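Local coordinates for protein glyceraldehyde-3-phosphate dehydrogenase (Sulfolobus solfataricus, PDB 1B7G) that catalyses the phosphorylating oxidation of D-glyceraldehyde 3-phosphate in glycolysis, using NADP in preference to NAD, and works as a homotetramer, at residues A115-S120 / K132-V137; C123-A128 / I312-K317; I80-T85 / I105-E110; N140-L145 / S302-E307. The protein carries 1 engineered substitution. All coordinates share one frame; numbering follows the deposited sequence.

Contact 1. Residues A115-S120 / K132-V137; sequences ADISFS and KYIRVV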
loop_
_atom_site.group_PDB
_atom_site.type_symbol
_atom_site.label_atom_id
_atom_site.label_comp_id
_atom_site.label_asym_id
_atom_site.label_seq_id
_atom_site.Cartn_x
_atom_site.Cartn_y
_atom_site.Cartn_z
ATOM N N ALA A 115 -28.230 -18.009 -1.640
ATOM C CA ALA A 115 -27.950 -18.400 -2.995
ATOM C C ALA A 115 -28.472 -19.798 -3.340
ATOM O O ALA A 115 -28.908 -20.530 -2.477
ATOM C CB ALA A 115 -26.415 -18.470 -3.172
ATOM N N ASP A 116 -28.284 -20.180 -4.597
ATOM C CA ASP A 116 -28.625 -21.496 -5.078
ATOM C C ASP A 116 -27.378 -22.393 -5.007
ATOM O O ASP A 116 -27.516 -23.572 -5.186
ATOM C CB ASP A 116 -29.146 -21.542 -6.511
ATOM C CG ASP A 116 -30.225 -20.523 -6.791
ATOM O OD1 ASP A 116 -31.144 -20.399 -5.963
ATOM O OD2 ASP A 116 -30.097 -19.793 -7.802
ATOM N N ILE A 117 -26.212 -21.791 -4.790
ATOM C CA ILE A 117 -25.017 -22.618 -4.653
ATOM C C ILE A 117 -23.875 -21.757 -4.094
ATOM O O ILE A 117 -23.955 -20.540 -4.225
ATOM C CB ILE A 117 -24.644 -23.212 -6.009
ATOM C CG1 ILE A 117 -23.686 -24.388 -5.864
ATOM C CG2 ILE A 117 -24.073 -22.110 -6.925
ATOM C CD1 ILE A 117 -23.302 -25.095 -7.147
ATOM N N SER A 118 -22.895 -22.381 -3.467
ATOM C CA SER A 118 -21.694 -21.598 -3.058
ATOM C C SER A 118 -20.642 -21.963 -4.093
ATOM O O SER A 118 -20.752 -23.028 -4.714
ATOM C CB SER A 118 -21.217 -21.946 -1.632
ATOM O OG SER A 118 -22.195 -21.476 -0.737
ATOM N N PHE A 119 -19.608 -21.141 -4.232
ATOM C CA PHE A 119 -18.676 -21.267 -5.333
ATOM C C PHE A 119 -17.238 -20.951 -5.003
ATOM O O PHE A 119 -16.912 -20.021 -4.285
ATOM C CB PHE A 119 -19.142 -20.150 -6.354
ATOM C CG PHE A 119 -18.304 -19.901 -7.564
ATOM C CD1 PHE A 119 -17.212 -19.072 -7.571
ATOM C CD2 PHE A 119 -18.701 -20.438 -8.793
ATOM C CE1 PHE A 119 -16.477 -18.816 -8.702
ATOM C CE2 PHE A 119 -17.957 -20.219 -9.952
ATOM C CZ PHE A 119 -16.848 -19.388 -9.924
ATOM N N SER A 120 -16.335 -21.579 -5.700
ATOM C CA SER A 120 -14.945 -21.280 -5.811
ATOM C C SER A 120 -14.507 -21.785 -7.187
ATOM O O SER A 120 -14.660 -22.992 -7.366
ATOM C CB SER A 120 -14.088 -21.899 -4.695
ATOM O OG SER A 120 -12.858 -21.156 -4.591
ATOM N N LYS A 132 -28.776 -18.789 -10.830
ATOM C CA LYS A 132 -29.076 -17.362 -10.845
ATOM C C LYS A 132 -28.479 -16.638 -9.659
ATOM O O LYS A 132 -28.343 -15.412 -9.687
ATOM C CB LYS A 132 -30.617 -17.176 -10.885
ATOM C CG LYS A 132 -31.157 -17.733 -12.222
ATOM C CD LYS A 132 -32.676 -17.829 -12.173
ATOM C CE LYS A 132 -33.205 -18.551 -13.409
ATOM N NZ LYS A 132 -32.873 -20.009 -13.385
ATOM N N TYR A 133 -28.310 -17.352 -8.542
ATOM C CA TYR A 133 -27.817 -16.791 -7.279
ATOM C C TYR A 133 -26.676 -17.648 -6.769
ATOM O O TYR A 133 -26.838 -18.879 -6.692
ATOM C CB TYR A 133 -28.934 -16.627 -6.240
ATOM C CG TYR A 133 -29.992 -15.674 -6.789
ATOM C CD1 TYR A 133 -29.728 -14.317 -6.934
ATOM C CD2 TYR A 133 -31.208 -16.182 -7.240
ATOM C CE1 TYR A 133 -30.690 -13.450 -7.452
ATOM C CE2 TYR A 133 -32.152 -15.327 -7.788
ATOM C CZ TYR A 133 -31.885 -13.987 -7.906
ATOM O OH TYR A 133 -32.844 -13.153 -8.462
ATOM N N ILE A 134 -25.486 -17.087 -6.695
ATOM C CA ILE A 134 -24.256 -17.829 -6.366
ATOM C C ILE A 134 -23.598 -17.173 -5.153
ATOM O O ILE A 134 -23.511 -15.947 -5.101
ATOM C CB ILE A 134 -23.287 -17.800 -7.563
ATOM C CG1 ILE A 134 -23.834 -18.632 -8.743
ATOM C CG2 ILE A 134 -21.893 -18.299 -7.190
ATOM C CD1 ILE A 134 -22.869 -18.750 -9.918
ATOM N N ARG A 135 -23.174 -17.975 -4.160
ATOM C CA ARG A 135 -22.499 -17.354 -3.010
ATOM C C ARG A 135 -21.010 -17.612 -3.141
ATOM O O ARG A 135 -20.606 -18.772 -3.202
ATOM C CB ARG A 135 -22.967 -17.908 -1.650
ATOM C CG ARG A 135 -22.260 -17.138 -0.499
ATOM C CD ARG A 135 -22.643 -17.799 0.850
ATOM N NE ARG A 135 -22.122 -19.164 0.891
ATOM C CZ ARG A 135 -21.899 -19.847 2.009
ATOM N NH1 ARG A 135 -22.097 -19.266 3.184
ATOM N NH2 ARG A 135 -21.397 -21.067 1.941
ATOM N N VAL A 136 -20.219 -16.579 -3.403
ATOM C CA VAL A 136 -18.770 -16.785 -3.432
ATOM C C VAL A 136 -18.351 -16.949 -1.950
ATOM O O VAL A 136 -18.627 -16.062 -1.163
ATOM C CB VAL A 136 -18.018 -15.610 -4.052
ATOM C CG1 VAL A 136 -16.512 -15.732 -3.778
ATOM C CG2 VAL A 136 -18.259 -15.510 -5.588
ATOM N N VAL A 137 -17.680 -18.029 -1.590
ATOM C CA VAL A 137 -17.311 -18.261 -0.187
ATOM C C VAL A 137 -16.393 -17.151 0.341
ATOM O O VAL A 137 -15.850 -16.342 -0.415
ATOM C CB VAL A 137 -16.624 -19.608 0.037
ATOM C CG1 VAL A 137 -17.679 -20.706 0.263
ATOM C CG2 VAL A 137 -15.715 -19.986 -1.114
HETATM O O HOH W 1 -30.940 -20.794 -10.139
#
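Phe119 lays its CB and the root of its ring against the CG2 branch of Ile134, with CB 3.4 Å from that methyl. The ring, its CG anti to the backbone N (chi1 174°), slants across this branch, and its CD1 comes near CG2 of Val136. Beside them Ile117 and Ile134 run side by side, pointing the same way, and both reach Ala128 of helix 121-128. These two segments are the parallel pair at one end of the Rossmann-type sheet, with strand 118-119 outermost there, joined by the beta-alpha-beta crossover through that helix. Arg135 N gives a nearly straight bond to Ile117 O (2.7 Å), and the weak bond from Phe119 N to Arg135 O carries the ladder on. Ahead of the strand pairing, Asp116 N binds Tyr133 O from above the carbonyl plane, while Tyr133 N returns a 3.1 Å bond to Asp116 OD2, which a water also links to Lys132 N. On the sheet face of Ser118 and Arg135, the guanidinium grips one hydroxyl side-on: NE and NH2 each lie 2.8 Å from Ser118 OG, which sits 19° out of the guanidinium plane. The bend at chi3 (64°) turns the arginine's end back onto the serine. NH1 of Arg135 binds Glu110 O, and CB of Ala115 packs on the arginine's CB, 3.8 Å away.

Contact 2. Residues C123-A128 / I312-K317; sequences CNYNEA and IRASMK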
loop_
_atom_site.group_PDB
_atom_site.type_symbol
_atom_site.label_atom_id
_atom_site.label_comp_id
_atom_site.label_asym_id
_atom_site.label_seq_id
_atom_site.Cartn_x
_atom_site.Cartn_y
_atom_site.Cartn_z
ATOM N N CYS A 123 -12.847 -25.117 -8.004
ATOM C CA CYS A 123 -13.473 -26.343 -7.586
ATOM C C CYS A 123 -14.803 -26.697 -8.263
ATOM O O CYS A 123 -14.947 -27.882 -8.542
ATOM C CB CYS A 123 -13.782 -26.410 -6.058
ATOM S SG CYS A 123 -12.324 -26.099 -5.029
ATOM N N ASN A 124 -15.763 -25.798 -8.398
ATOM C CA ASN A 124 -17.075 -26.215 -8.878
ATOM C C ASN A 124 -17.757 -25.222 -9.795
ATOM O O ASN A 124 -18.983 -25.024 -9.743
ATOM C CB ASN A 124 -17.967 -26.522 -7.641
ATOM C CG ASN A 124 -18.325 -25.251 -6.900
ATOM O OD1 ASN A 124 -17.585 -24.260 -7.010
ATOM N ND2 ASN A 124 -19.469 -25.237 -6.228
ATOM N N TYR A 125 -16.994 -24.611 -10.686
ATOM C CA TYR A 125 -17.597 -23.698 -11.678
ATOM C C TYR A 125 -18.670 -24.443 -12.496
ATOM O O TYR A 125 -19.797 -23.970 -12.597
ATOM C CB TYR A 125 -16.495 -23.199 -12.593
ATOM C CG TYR A 125 -16.898 -22.290 -13.732
ATOM C CD1 TYR A 125 -17.456 -22.786 -14.932
ATOM C CD2 TYR A 125 -16.692 -20.940 -13.629
ATOM C CE1 TYR A 125 -17.786 -21.897 -15.947
ATOM C CE2 TYR A 125 -16.990 -20.058 -14.639
ATOM C CZ TYR A 125 -17.545 -20.554 -15.824
ATOM O OH TYR A 125 -17.836 -19.650 -16.818
ATOM N N ASN A 126 -18.325 -25.655 -12.938
ATOM C CA ASN A 126 -19.279 -26.451 -13.721
ATOM C C ASN A 126 -20.569 -26.670 -12.975
ATOM O O ASN A 126 -21.648 -26.585 -13.582
ATOM C CB ASN A 126 -18.692 -27.761 -14.219
ATOM C CG ASN A 126 -17.586 -27.602 -15.208
ATOM O OD1 ASN A 126 -17.508 -26.564 -15.874
ATOM N ND2 ASN A 126 -16.639 -28.548 -15.294
ATOM N N GLU A 127 -20.522 -26.912 -11.639
ATOM C CA GLU A 127 -21.750 -27.085 -10.898
ATOM C C GLU A 127 -22.540 -25.812 -10.763
ATOM O O GLU A 127 -23.773 -25.856 -10.594
ATOM C CB GLU A 127 -21.484 -27.664 -9.482
ATOM C CG GLU A 127 -21.122 -29.123 -9.491
ATOM C CD GLU A 127 -19.710 -29.443 -9.918
ATOM O OE1 GLU A 127 -18.864 -28.579 -10.254
ATOM O OE2 GLU A 127 -19.398 -30.659 -9.934
ATOM N N ALA A 128 -21.921 -24.645 -10.822
ATOM C CA ALA A 128 -22.594 -23.378 -10.651
ATOM C C ALA A 128 -23.090 -22.776 -11.986
ATOM O O ALA A 128 -23.736 -21.722 -11.926
ATOM C CB ALA A 128 -21.673 -22.340 -9.985
ATOM N N ILE A 312 -19.656 -14.536 -12.218
ATOM C CA ILE A 312 -20.519 -13.863 -13.200
ATOM C C ILE A 312 -20.611 -14.746 -14.443
ATOM O O ILE A 312 -21.685 -15.061 -14.919
ATOM C CB ILE A 312 -19.967 -12.481 -13.585
ATOM C CG1 ILE A 312 -20.187 -11.488 -12.434
ATOM C CG2 ILE A 312 -20.632 -11.971 -14.856
ATOM C CD1 ILE A 312 -19.282 -10.267 -12.442
ATOM N N ARG A 313 -19.480 -15.224 -14.927
ATOM C CA ARG A 313 -19.466 -16.057 -16.121
ATOM C C ARG A 313 -20.211 -17.355 -15.934
ATOM O O ARG A 313 -20.967 -17.739 -16.848
ATOM C CB ARG A 313 -18.027 -16.270 -16.611
ATOM C CG ARG A 313 -17.373 -14.959 -16.987
ATOM C CD ARG A 313 -16.518 -15.076 -18.251
ATOM N NE ARG A 313 -15.859 -13.793 -18.531
ATOM C CZ ARG A 313 -14.731 -13.381 -17.963
ATOM N NH1 ARG A 313 -14.069 -14.137 -17.064
ATOM N NH2 ARG A 313 -14.284 -12.182 -18.325
ATOM N N ALA A 314 -20.090 -18.025 -14.765
ATOM C CA ALA A 314 -20.832 -19.234 -14.516
ATOM C C ALA A 314 -22.346 -19.009 -14.511
ATOM O O ALA A 314 -23.122 -19.657 -15.209
ATOM C CB ALA A 314 -20.447 -19.864 -13.176
ATOM N N SER A 315 -22.795 -18.081 -13.683
ATOM C CA SER A 315 -24.190 -17.746 -13.554
ATOM C C SER A 315 -24.830 -17.447 -14.929
ATOM O O SER A 315 -25.933 -17.909 -15.196
ATOM C CB SER A 315 -24.330 -16.489 -12.708
ATOM O OG SER A 315 -25.634 -16.149 -12.363
ATOM N N MET A 316 -24.132 -16.653 -15.741
ATOM C CA MET A 316 -24.681 -16.222 -17.033
ATOM C C MET A 316 -24.314 -17.170 -18.157
ATOM O O MET A 316 -24.580 -16.863 -19.316
ATOM C CB MET A 316 -24.156 -14.838 -17.392
ATOM C CG MET A 316 -24.399 -13.755 -16.369
ATOM S SD MET A 316 -26.149 -13.393 -16.141
ATOM C CE MET A 316 -26.472 -12.547 -17.697
ATOM N N LYS A 317 -23.677 -18.284 -17.854
ATOM C CA LYS A 317 -23.316 -19.311 -18.825
ATOM C C LYS A 317 -22.574 -18.699 -20.007
ATOM O O LYS A 317 -22.855 -19.001 -21.176
ATOM C CB LYS A 317 -24.611 -20.007 -19.275
ATOM C CG LYS A 317 -25.446 -20.551 -18.123
ATOM C CD LYS A 317 -26.826 -21.028 -18.574
ATOM C CE LYS A 317 -27.774 -19.867 -18.851
ATOM N NZ LYS A 317 -29.123 -20.374 -19.285
#
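Tyr125 and Ala314 meet in a CH-pi contact: the methyl CB of Ala314 sits over one face of the ring, 3.9 Å from its centroid and 17° off the normal, displaced toward the rim on the CD2 and CE2 side. With CG anti to the backbone N (chi1 177°), the tyrosine stretches out from its own helix across the neighbouring one. Aliphatic packing continues the patch, CB of Ala128 lying 4.2 Å from CB of Ala314, and Phe119 of the adjoining strand touches both alanines. Helix 121-128, the connection of a beta-alpha-beta unit in the nucleotide-binding domain, is thereby packed on the C-terminal end of helix 304-315, which closes in a Schellman motif with Lys317 as its C-prime residue. No hydrogen bond spans the two segments. The polar ends are instead satisfied outside them: Tyr125 OH, which passes 3.4 Å from Arg313 CB, binds Met319 O, and the Arg313 guanidinium turns away to a salt bridge with Asp25. Replacing Tyr125 by an alanine would probably open a gap over the Ala314 methyl and leave Met319 O without its hydroxyl partner. Ser315 OG binds Lys131 O, in the loop that follows helix 121-128.

Contact 3. Residues I80-T85 / I105-E110; sequences IVVDTT and IFQGGE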
loop_
_atom_site.group_PDB
_atom_site.type_symbol
_atom_site.label_atom_id
_atom_site.label_comp_id
_atom_site.label_asym_id
_atom_site.label_seq_id
_atom_site.Cartn_x
_atom_site.Cartn_y
_atom_site.Cartn_z
ATOM N N ILE A 80 -26.823 -8.439 -14.297
ATOM C CA ILE A 80 -26.439 -9.243 -13.110
ATOM C C ILE A 80 -25.809 -8.348 -12.047
ATOM O O ILE A 80 -25.100 -7.376 -12.346
ATOM C CB ILE A 80 -25.438 -10.349 -13.461
ATOM C CG1 ILE A 80 -25.032 -11.227 -12.251
ATOM C CG2 ILE A 80 -24.158 -9.720 -14.034
ATOM C CD1 ILE A 80 -24.396 -12.566 -12.702
ATOM N N VAL A 81 -26.090 -8.636 -10.764
ATOM C CA VAL A 81 -25.560 -7.789 -9.707
ATOM C C VAL A 81 -24.490 -8.537 -8.874
ATOM O O VAL A 81 -24.741 -9.712 -8.569
ATOM C CB VAL A 81 -26.670 -7.375 -8.729
ATOM C CG1 VAL A 81 -26.123 -6.408 -7.676
ATOM C CG2 VAL A 81 -27.863 -6.746 -9.452
ATOM N N VAL A 82 -23.366 -7.908 -8.617
ATOM C CA VAL A 82 -22.355 -8.390 -7.684
ATOM C C VAL A 82 -22.631 -7.701 -6.320
ATOM O O VAL A 82 -22.442 -6.497 -6.144
ATOM C CB VAL A 82 -20.893 -8.154 -8.024
ATOM C CG1 VAL A 82 -19.981 -8.797 -6.955
ATOM C CG2 VAL A 82 -20.513 -8.774 -9.372
ATOM N N ASP A 83 -23.194 -8.473 -5.400
ATOM C CA ASP A 83 -23.547 -7.921 -4.089
ATOM C C ASP A 83 -22.341 -8.051 -3.160
ATOM O O ASP A 83 -21.904 -9.172 -2.894
ATOM C CB ASP A 83 -24.773 -8.627 -3.518
ATOM C CG ASP A 83 -25.239 -8.068 -2.188
ATOM O OD1 ASP A 83 -24.431 -7.883 -1.252
ATOM O OD2 ASP A 83 -26.459 -7.838 -2.051
ATOM N N THR A 84 -21.844 -6.909 -2.729
ATOM C CA THR A 84 -20.682 -6.841 -1.841
ATOM C C THR A 84 -21.001 -5.983 -0.630
ATOM O O THR A 84 -20.156 -5.250 -0.114
ATOM C CB THR A 84 -19.431 -6.306 -2.542
ATOM O OG1 THR A 84 -19.656 -4.990 -3.048
ATOM C CG2 THR A 84 -18.986 -7.189 -3.688
ATOM N N THR A 85 -22.236 -6.056 -0.173
ATOM C CA THR A 85 -22.734 -5.350 0.973
ATOM C C THR A 85 -22.247 -6.047 2.271
ATOM O O THR A 85 -21.903 -7.214 2.235
ATOM C CB THR A 85 -24.278 -5.352 0.983
ATOM O OG1 THR A 85 -24.777 -6.704 1.038
ATOM C CG2 THR A 85 -24.801 -4.670 -0.268
ATOM N N ILE A 105 -24.594 -12.334 -7.431
ATOM C CA ILE A 105 -23.443 -13.007 -6.818
ATOM C C ILE A 105 -23.296 -12.478 -5.382
ATOM O O ILE A 105 -23.214 -11.236 -5.229
ATOM C CB ILE A 105 -22.130 -12.688 -7.541
ATOM C CG1 ILE A 105 -22.201 -12.819 -9.076
ATOM C CG2 ILE A 105 -21.008 -13.576 -7.008
ATOM C CD1 ILE A 105 -22.595 -14.191 -9.559
ATOM N N PHE A 106 -23.270 -13.363 -4.378
ATOM C CA PHE A 106 -23.147 -12.818 -3.004
ATOM C C PHE A 106 -21.805 -13.166 -2.378
ATOM O O PHE A 106 -21.078 -14.017 -2.888
ATOM C CB PHE A 106 -24.277 -13.238 -2.102
ATOM C CG PHE A 106 -25.688 -12.917 -2.454
ATOM C CD1 PHE A 106 -26.408 -13.766 -3.297
ATOM C CD2 PHE A 106 -26.339 -11.821 -1.945
ATOM C CE1 PHE A 106 -27.721 -13.503 -3.593
ATOM C CE2 PHE A 106 -27.639 -11.524 -2.267
ATOM C CZ PHE A 106 -28.340 -12.398 -3.081
ATOM N N GLN A 107 -21.444 -12.478 -1.288
ATOM C CA GLN A 107 -20.147 -12.710 -0.647
ATOM C C GLN A 107 -20.257 -13.723 0.475
ATOM O O GLN A 107 -21.360 -13.990 0.956
ATOM C CB GLN A 107 -19.493 -11.400 -0.209
ATOM C CG GLN A 107 -19.360 -10.424 -1.414
ATOM C CD GLN A 107 -18.852 -11.091 -2.659
ATOM O OE1 GLN A 107 -17.796 -11.725 -2.651
ATOM N NE2 GLN A 107 -19.594 -10.979 -3.784
ATOM N N GLY A 108 -19.142 -14.301 0.897
ATOM C CA GLY A 108 -19.099 -15.348 1.879
ATOM C C GLY A 108 -19.660 -15.168 3.257
ATOM O O GLY A 108 -19.848 -16.137 4.011
ATOM N N GLY A 109 -19.947 -13.948 3.672
ATOM C CA GLY A 109 -20.460 -13.562 4.959
ATOM C C GLY A 109 -21.961 -13.825 5.064
ATOM O O GLY A 109 -22.539 -13.779 6.144
ATOM N N GLU A 110 -22.588 -14.067 3.920
ATOM C CA GLU A 110 -24.000 -14.399 3.862
ATOM C C GLU A 110 -24.222 -15.875 4.194
ATOM O O GLU A 110 -23.283 -16.659 4.067
ATOM C CB GLU A 110 -24.526 -14.142 2.432
ATOM C CG GLU A 110 -24.514 -12.644 2.108
ATOM C CD GLU A 110 -25.383 -11.798 3.008
ATOM O OE1 GLU A 110 -26.494 -12.222 3.395
ATOM O OE2 GLU A 110 -24.995 -10.652 3.318
HETATM O O HOH W 2 -23.295 -10.403 -0.253
HETATM O O HOH W 3 -22.430 -9.749 2.145
#
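Asp83 N and Ile105 O form the shortest bond between these strands (2.8 Å), and Ile105 N reaches Val81 O at 2.9 Å. Ile105 makes both bonds, which flank Val82, its partner in parallel register in the Rossmann-type sheet, where helix 89-99 makes the crossover between strands 80-83 and 103-106. Beyond the ladder Gln107, bent at chi2 (-45°), folds its amide back so that NE2 meets Asp83 O at 3.1 Å; the acceptor lies in the amide plane, but the donor stands above the carbonyl plane. The same nitrogen also binds Asn308. Asp83 OD1 accepts Thr85 N on the anti side, closing an Asx turn, and also takes Thr85 OG1 on its syn lone pair at 2.6 Å, while a water joins it to Gln107 N. OD2 binds Tyr97 of the crossover helix. Were Asp83 an alanine, Thr85 N and OG1 would probably lose their shared acceptor and Tyr97 its carboxylate partner, setting the turn free to shift. This turn and the Gln107-Glu110 beta turn follow the C-terminal ends of the two strands, where the cofactor probably binds, with Gly109 a likely contributor. Packing is lighter: the carboxylate approaches the Phe106 ring with planes 37° apart, and Thr84 CG2 runs alongside Gln107. At the far end, CD1 of Ile80 meets CD1 of Ile105 at 4.0 Å.

Contact 4. Residues N140-L145 / S302-E307; sequences NTTALL and SIVVPE. With SO4 (sulfate ion), chain C.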
loop_
_atom_site.group_PDB
_atom_site.type_symbol
_atom_site.label_atom_id
_atom_site.label_comp_id
_atom_site.label_asym_id
_atom_site.label_seq_id
_atom_site.Cartn_x
_atom_site.Cartn_y
_atom_site.Cartn_z
ATOM N N ASN A 140 -11.188 -16.634 3.664
ATOM C CA ASN A 140 -10.378 -17.770 4.152
ATOM C C ASN A 140 -10.965 -19.082 3.666
ATOM O O ASN A 140 -10.211 -20.025 3.447
ATOM C CB ASN A 140 -10.278 -17.707 5.694
ATOM C CG ASN A 140 -9.267 -16.634 6.095
ATOM O OD1 ASN A 140 -8.173 -16.575 5.537
ATOM N ND2 ASN A 140 -9.607 -15.791 7.043
ATOM N N THR A 141 -12.287 -19.122 3.381
ATOM C CA THR A 141 -12.841 -20.377 2.853
ATOM C C THR A 141 -12.276 -20.601 1.451
ATOM O O THR A 141 -11.938 -21.704 1.024
ATOM C CB THR A 141 -14.369 -20.334 2.796
ATOM O OG1 THR A 141 -14.899 -19.956 4.077
ATOM C CG2 THR A 141 -14.929 -21.714 2.432
ATOM N N THR A 142 -12.213 -19.484 0.688
ATOM C CA THR A 142 -11.636 -19.561 -0.661
ATOM C C THR A 142 -10.232 -20.100 -0.658
ATOM O O THR A 142 -9.850 -20.909 -1.513
ATOM C CB THR A 142 -11.668 -18.195 -1.356
ATOM O OG1 THR A 142 -13.023 -17.738 -1.516
ATOM C CG2 THR A 142 -11.033 -18.253 -2.744
ATOM N N ALA A 143 -9.372 -19.603 0.272
ATOM C CA ALA A 143 -7.982 -20.028 0.270
ATOM C C ALA A 143 -7.895 -21.527 0.610
ATOM O O ALA A 143 -7.121 -22.226 -0.017
ATOM C CB ALA A 143 -7.178 -19.184 1.271
ATOM N N LEU A 144 -8.761 -21.990 1.498
ATOM C CA LEU A 144 -8.757 -23.437 1.837
ATOM C C LEU A 144 -9.204 -24.281 0.619
ATOM O O LEU A 144 -8.605 -25.297 0.313
ATOM C CB LEU A 144 -9.692 -23.651 3.007
ATOM C CG LEU A 144 -9.224 -23.367 4.452
ATOM C CD1 LEU A 144 -10.449 -23.171 5.323
ATOM C CD2 LEU A 144 -8.379 -24.525 4.979
ATOM N N LEU A 145 -10.253 -23.859 -0.096
ATOM C CA LEU A 145 -10.724 -24.567 -1.277
ATOM C C LEU A 145 -9.721 -24.606 -2.413
ATOM O O LEU A 145 -9.511 -25.691 -2.975
ATOM C CB LEU A 145 -12.057 -23.980 -1.787
ATOM C CG LEU A 145 -13.215 -24.304 -0.821
ATOM C CD1 LEU A 145 -14.435 -23.464 -1.147
ATOM C CD2 LEU A 145 -13.463 -25.812 -0.867
ATOM N N SER A 302 -8.324 -8.838 -1.375
ATOM C CA SER A 302 -8.411 -9.176 -2.794
ATOM C C SER A 302 -8.623 -10.612 -3.201
ATOM O O SER A 302 -8.880 -10.813 -4.413
ATOM C CB SER A 302 -7.100 -8.694 -3.435
ATOM O OG SER A 302 -5.975 -9.421 -3.051
ATOM N N ILE A 303 -8.413 -11.617 -2.374
ATOM C CA ILE A 303 -8.524 -12.994 -2.818
ATOM C C ILE A 303 -9.818 -13.339 -3.530
ATOM O O ILE A 303 -9.738 -14.031 -4.564
ATOM C CB ILE A 303 -8.252 -14.008 -1.675
ATOM C CG1 ILE A 303 -8.383 -15.430 -2.254
ATOM C CG2 ILE A 303 -9.206 -13.732 -0.499
ATOM C CD1 ILE A 303 -7.751 -16.512 -1.349
ATOM N N VAL A 304 -10.959 -12.770 -3.153
ATOM C CA VAL A 304 -12.207 -13.141 -3.805
ATOM C C VAL A 304 -12.508 -12.349 -5.077
ATOM O O VAL A 304 -13.518 -12.663 -5.736
ATOM C CB VAL A 304 -13.438 -13.154 -2.904
ATOM C CG1 VAL A 304 -13.274 -14.164 -1.766
ATOM C CG2 VAL A 304 -13.839 -11.801 -2.346
ATOM N N VAL A 305 -11.737 -11.350 -5.413
ATOM C CA VAL A 305 -11.993 -10.569 -6.634
ATOM C C VAL A 305 -12.064 -11.399 -7.889
ATOM O O VAL A 305 -13.146 -11.392 -8.511
ATOM C CB VAL A 305 -10.990 -9.398 -6.702
ATOM C CG1 VAL A 305 -11.104 -8.585 -7.987
ATOM C CG2 VAL A 305 -11.309 -8.499 -5.489
ATOM N N PRO A 306 -11.073 -12.186 -8.286
ATOM C CA PRO A 306 -11.137 -13.036 -9.447
ATOM C C PRO A 306 -12.259 -14.052 -9.363
ATOM O O PRO A 306 -12.956 -14.300 -10.380
ATOM C CB PRO A 306 -9.760 -13.637 -9.613
ATOM C CG PRO A 306 -9.170 -13.561 -8.229
ATOM C CD PRO A 306 -9.782 -12.359 -7.560
ATOM N N GLU A 307 -12.592 -14.575 -8.181
ATOM C CA GLU A 307 -13.681 -15.483 -7.965
ATOM C C GLU A 307 -15.028 -14.868 -8.336
ATOM O O GLU A 307 -15.870 -15.518 -8.959
ATOM C CB GLU A 307 -13.756 -15.965 -6.477
ATOM C CG GLU A 307 -12.448 -16.583 -5.993
ATOM C CD GLU A 307 -11.985 -17.770 -6.804
ATOM O OE1 GLU A 307 -12.875 -18.456 -7.348
ATOM O OE2 GLU A 307 -10.763 -18.001 -6.997
HETATM S S SO4 C . -13.331 -15.330 6.916
HETATM O O1 SO4 C . -13.915 -14.081 7.390
HETATM O O2 SO4 C . -12.300 -15.836 7.978
HETATM O O3 SO4 C . -12.587 -15.297 5.661
HETATM O O4 SO4 C . -14.453 -16.283 6.828
#
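This is a small, buried, largely apolar contact near the centre of the chain, at the starts of two helices, 139-152 and 304-315, without a hydrogen bond across it. Thr142 carries most of it. Its methyl CG2, anti to the backbone N (chi1 -62° for OG1), points across the interface and touches two side chains, Ile303 CG1 and Glu307 CG, each 3.9 Å away. Ile303 slides past it in the opposite direction and puts its CD1 3.8 Å from Ala143 CB. On its other branch Thr142 OG1 lies 3.6 Å from Val304 CG1, its polar need met by Ser138 O, just before its helix begins. Helix 139-152 opens with Cys139, probably the nucleophile, which Ile303 also approaches, so this packing joins helix 139-152 to the helix that returns from the C-terminal domain to the nucleotide-binding domain. At the helix start a sulfate, probably from the crystallisation liquor, occupies the inorganic phosphate site: Asn140 N holds O3 at 2.8 Å in a nearly straight bond, and ND2 holds O2 at 2.9 Å. Ser138, His193 and Arg166 also bind the sulfate, and His221 NE2 binds Asn140 OD1. Glu307 sends its carboxylate past Thr142 to salt bridges with Arg146 and Arg245.

In the fold
Contacts 1 and 3 belong to one parallel sheet and are knit by backbone bonds, strands 133-136 and 103-106 being neighbours: Ile134 O meets Phe106 N at 2.7 Å. Contacts 2 and 4 instead pair helices, with no hydrogen bond across either, and share helix 304-315, whose start packs on helix 139-152 and whose end packs on helix 121-128. Helix 304-315 also covers the sheet, Ile312 touching Val82 and Ile105. All four are largely buried, though contact 1 has exposed residues at its Asp116 and Lys132 end. Contact 4 is nearest the chain's centre and holds the anion site; contact 2 lies away from the substrate and cofactor sites.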